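Local coordinates for protein putative D-lactate dehydrogenase (Chlamydomonas reinhardtii, PDB 4ZGS) that probably reduces pyruvate to D-lactate with NADH as a member of the D-isomer specific 2-hydroxyacid dehydrogenase family, at residues 90-95 / 115-120. Residues are numbered along the deposited sequence; the frame is centred on the assembly and turned at random.
Sequences ADASVI and RVDLHA
Two N-capped helix starts, of helices 92-101 and 118-124, pack side by side in the parallel alpha/beta domain that family relatives use for substrate binding. A90 and V116 meet just ahead of the caps, with A90 CB 3.4 Å from V116 CG2. A90 O accepts a weak bond from D117 N (2.9 Å, bent to 125° at the hydrogen) and also takes a CA-H...O contact from V116. Each cap is an aspartate. S93 OG donates to D91 OD1 at 2.8 Å, 32° out of the carboxylate plane, and the amides of S93 and V94 add weak bonds to the same oxygen. D117 CG lies anti to the backbone N (chi1 -178°), which brings D117 OD1 within 2.8 Å of H119 N; A120 N adds a weaker bond to the same oxygen. D117 OD2 rests 3.2 Å from A92 CB, so this carboxylate faces its own helix start with one oxygen and the neighbouring helix with the other. Next to this carboxylate, A120 CB sits against A92 CA (3.7 Å) and I95 CB (3.9 Å); the small side chains of A92 and A120 allow the close approach. I95 CG2 reaches the A120 carbonyl, while the placement of I95 CD1, toward V116 CG2, is less certain. Replacing I95 with an alanine would probably lose the CG2 contact with the A120 carbonyl and possibly one apolar neighbour of V116, whose packing on A90 would remain. C121 of helix 118-124 touches both I95 and V116, and strand 105-108 lies between the two helices in sequence and between strands 81-84 and 127-129 in the parallel sheet.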
ATOM      1  N   ALA A  90      28.130  -5.626  20.285  1.00101.40           N
ATOM      2  CA  ALA A  90      29.310  -5.789  21.117  1.00101.77           C
ATOM      3  C   ALA A  90      30.498  -5.319  20.293  1.00102.83           C
ATOM      4  O   ALA A  90      31.116  -6.110  19.592  1.00105.20           O
ATOM      5  CB  ALA A  90      29.496  -7.232  21.567  1.00 95.87           C
ATOM      6  N   ASP A  91      30.882  -4.062  20.457  1.00100.39           N
ATOM      7  CA  ASP A  91      32.130  -3.568  19.901  1.00 95.85           C
ATOM      8  C   ASP A  91      33.036  -3.565  21.111  1.00 88.92           C
ATOM      9  O   ASP A  91      32.586  -3.950  22.184  1.00 90.80           O
ATOM     10  CB  ASP A  91      31.979  -2.203  19.217  1.00 99.33           C
ATOM     11  CG  ASP A  91      31.401  -1.130  20.128  1.00104.10           C
ATOM     12  OD1 ASP A  91      31.323  -1.341  21.351  1.00105.04           O
ATOM     13  OD2 ASP A  91      31.032  -0.051  19.610  1.00109.68           O
ATOM     14  N   ALA A  92      34.265  -3.091  20.993  1.00 84.69           N
ATOM     15  CA  ALA A  92      35.187  -3.235  22.110  1.00 87.79           C
ATOM     16  C   ALA A  92      34.682  -2.580  23.403  1.00 93.31           C
ATOM     17  O   ALA A  92      35.004  -3.041  24.498  1.00 90.69           O
ATOM     18  CB  ALA A  92      36.541  -2.682  21.732  1.00 88.38           C
ATOM     19  N   SER A  93      33.869  -1.534  23.282  1.00104.46           N
ATOM     20  CA  SER A  93      33.428  -0.779  24.463  1.00112.63           C
ATOM     21  C   SER A  93      32.279  -1.431  25.263  1.00120.58           C
ATOM     22  O   SER A  93      32.287  -1.364  26.495  1.00121.28           O
ATOM     23  CB  SER A  93      33.026   0.650  24.068  1.00111.07           C
ATOM     24  OG  SER A  93      31.882   0.667  23.236  1.00107.59           O
ATOM     25  N   VAL A  94      31.306  -2.061  24.601  1.00111.49           N
ATOM     26  CA  VAL A  94      30.190  -2.640  25.359  1.00104.21           C
ATOM     27  C   VAL A  94      30.584  -3.970  26.012  1.00 94.98           C
ATOM     28  O   VAL A  94      29.998  -4.354  27.030  1.00 92.14           O
ATOM     29  CB  VAL A  94      28.914  -2.876  24.495  1.00 77.59           C
ATOM     30  CG1 VAL A  94      28.430  -1.583  23.858  1.00 87.40           C
ATOM     31  CG2 VAL A  94      29.160  -3.904  23.429  1.00 75.38           C
ATOM     32  N   ILE A  95      31.593  -4.649  25.461  1.00 88.30           N
ATOM     33  CA  ILE A  95      32.088  -5.880  26.072  1.00 82.10           C
ATOM     34  C   ILE A  95      32.705  -5.494  27.409  1.00 84.89           C
ATOM     35  O   ILE A  95      32.739  -6.285  28.351  1.00 84.33           O
ATOM     36  CB  ILE A  95      33.104  -6.640  25.191  1.00 81.85           C
ATOM     37  CG1 ILE A  95      32.380  -7.418  24.084  1.00 81.50           C
ATOM     38  CG2 ILE A  95      33.839  -7.682  26.019  1.00 79.37           C
ATOM     39  CD1 ILE A  95      32.381  -6.765  22.717  1.00 81.21           C
ATOM     40  N   ARG A 115      29.539  -8.704  14.301  1.00106.42           N
ATOM     41  CA  ARG A 115      29.509  -7.481  15.096  1.00103.82           C
ATOM     42  C   ARG A 115      30.096  -7.582  16.513  1.00100.56           C
ATOM     43  O   ARG A 115      30.347  -6.561  17.138  1.00105.56           O
ATOM     44  CB  ARG A 115      28.081  -6.959  15.153  1.00108.06           C
ATOM     45  CG  ARG A 115      27.902  -5.638  15.874  1.00116.41           C
ATOM     46  CD  ARG A 115      26.474  -5.148  15.605  1.00123.81           C
ATOM     47  NE  ARG A 115      25.986  -4.141  16.543  1.00135.20           N
ATOM     48  CZ  ARG A 115      24.882  -3.430  16.338  1.00143.04           C
ATOM     49  NH1 ARG A 115      24.192  -3.585  15.219  1.00144.63           N
ATOM     50  NH2 ARG A 115      24.465  -2.567  17.240  1.00146.06           N
ATOM     51  N   VAL A 116      30.337  -8.786  17.022  1.00 99.32           N
ATOM     52  CA  VAL A 116      30.958  -8.884  18.342  1.00 93.20           C
ATOM     53  C   VAL A 116      32.465  -8.845  18.212  1.00 87.99           C
ATOM     54  O   VAL A 116      33.028  -9.433  17.294  1.00 83.54           O
ATOM     55  CB  VAL A 116      30.556 -10.179  19.094  1.00 75.77           C
ATOM     56  CG1 VAL A 116      31.171 -11.384  18.440  1.00 78.35           C
ATOM     57  CG2 VAL A 116      31.003 -10.108  20.546  1.00 75.21           C
ATOM     58  N   ASP A 117      33.109  -8.184  19.170  1.00 90.85           N
ATOM     59  CA  ASP A 117      34.559  -8.081  19.185  1.00 95.23           C
ATOM     60  C   ASP A 117      35.111  -9.184  20.076  1.00 91.23           C
ATOM     61  O   ASP A 117      34.974  -9.137  21.300  1.00 89.25           O
ATOM     62  CB  ASP A 117      34.984  -6.685  19.680  1.00 96.98           C
ATOM     63  CG  ASP A 117      36.496  -6.481  19.682  1.00105.35           C
ATOM     64  OD1 ASP A 117      37.248  -7.444  19.423  1.00105.98           O
ATOM     65  OD2 ASP A 117      36.937  -5.339  19.939  1.00112.07           O
ATOM     66  N   LEU A 118      35.803 -10.130  19.444  1.00 90.02           N
ATOM     67  CA  LEU A 118      36.294 -11.324  20.125  1.00 88.67           C
ATOM     68  C   LEU A 118      37.630 -11.036  20.749  1.00 98.20           C
ATOM     69  O   LEU A 118      38.089 -11.774  21.615  1.00 98.77           O
ATOM     70  CB  LEU A 118      36.421 -12.499  19.150  1.00 82.34           C
ATOM     71  CG  LEU A 118      35.196 -12.943  18.350  1.00 75.18           C
ATOM     72  CD1 LEU A 118      35.592 -13.994  17.329  1.00 74.15           C
ATOM     73  CD2 LEU A 118      34.136 -13.499  19.281  1.00 70.44           C
ATOM     74  N   HIS A 119      38.251  -9.947  20.303  1.00107.02           N
ATOM     75  CA  HIS A 119      39.520  -9.520  20.875  1.00117.91           C
ATOM     76  C   HIS A 119      39.218  -8.803  22.179  1.00117.14           C
ATOM     77  O   HIS A 119      40.037  -8.796  23.096  1.00119.61           O
ATOM     78  CB  HIS A 119      40.318  -8.623  19.914  1.00129.92           C
ATOM     79  CG  HIS A 119      40.854  -9.335  18.705  1.00137.82           C
ATOM     80  ND1 HIS A 119      40.926 -10.710  18.615  1.00139.98           N
ATOM     81  CD2 HIS A 119      41.387  -8.859  17.553  1.00143.93           C
ATOM     82  CE1 HIS A 119      41.455 -11.049  17.453  1.00143.32           C
ATOM     83  NE2 HIS A 119      41.747  -9.943  16.791  1.00146.00           N
ATOM     84  N   ALA A 120      38.028  -8.214  22.265  1.00114.04           N
ATOM     85  CA  ALA A 120      37.614  -7.573  23.503  1.00110.26           C
ATOM     86  C   ALA A 120      37.121  -8.617  24.504  1.00 98.04           C
ATOM     87  O   ALA A 120      37.428  -8.538  25.700  1.00 92.14           O
ATOM     88  CB  ALA A 120      36.530  -6.534  23.230  1.00109.96           C
TER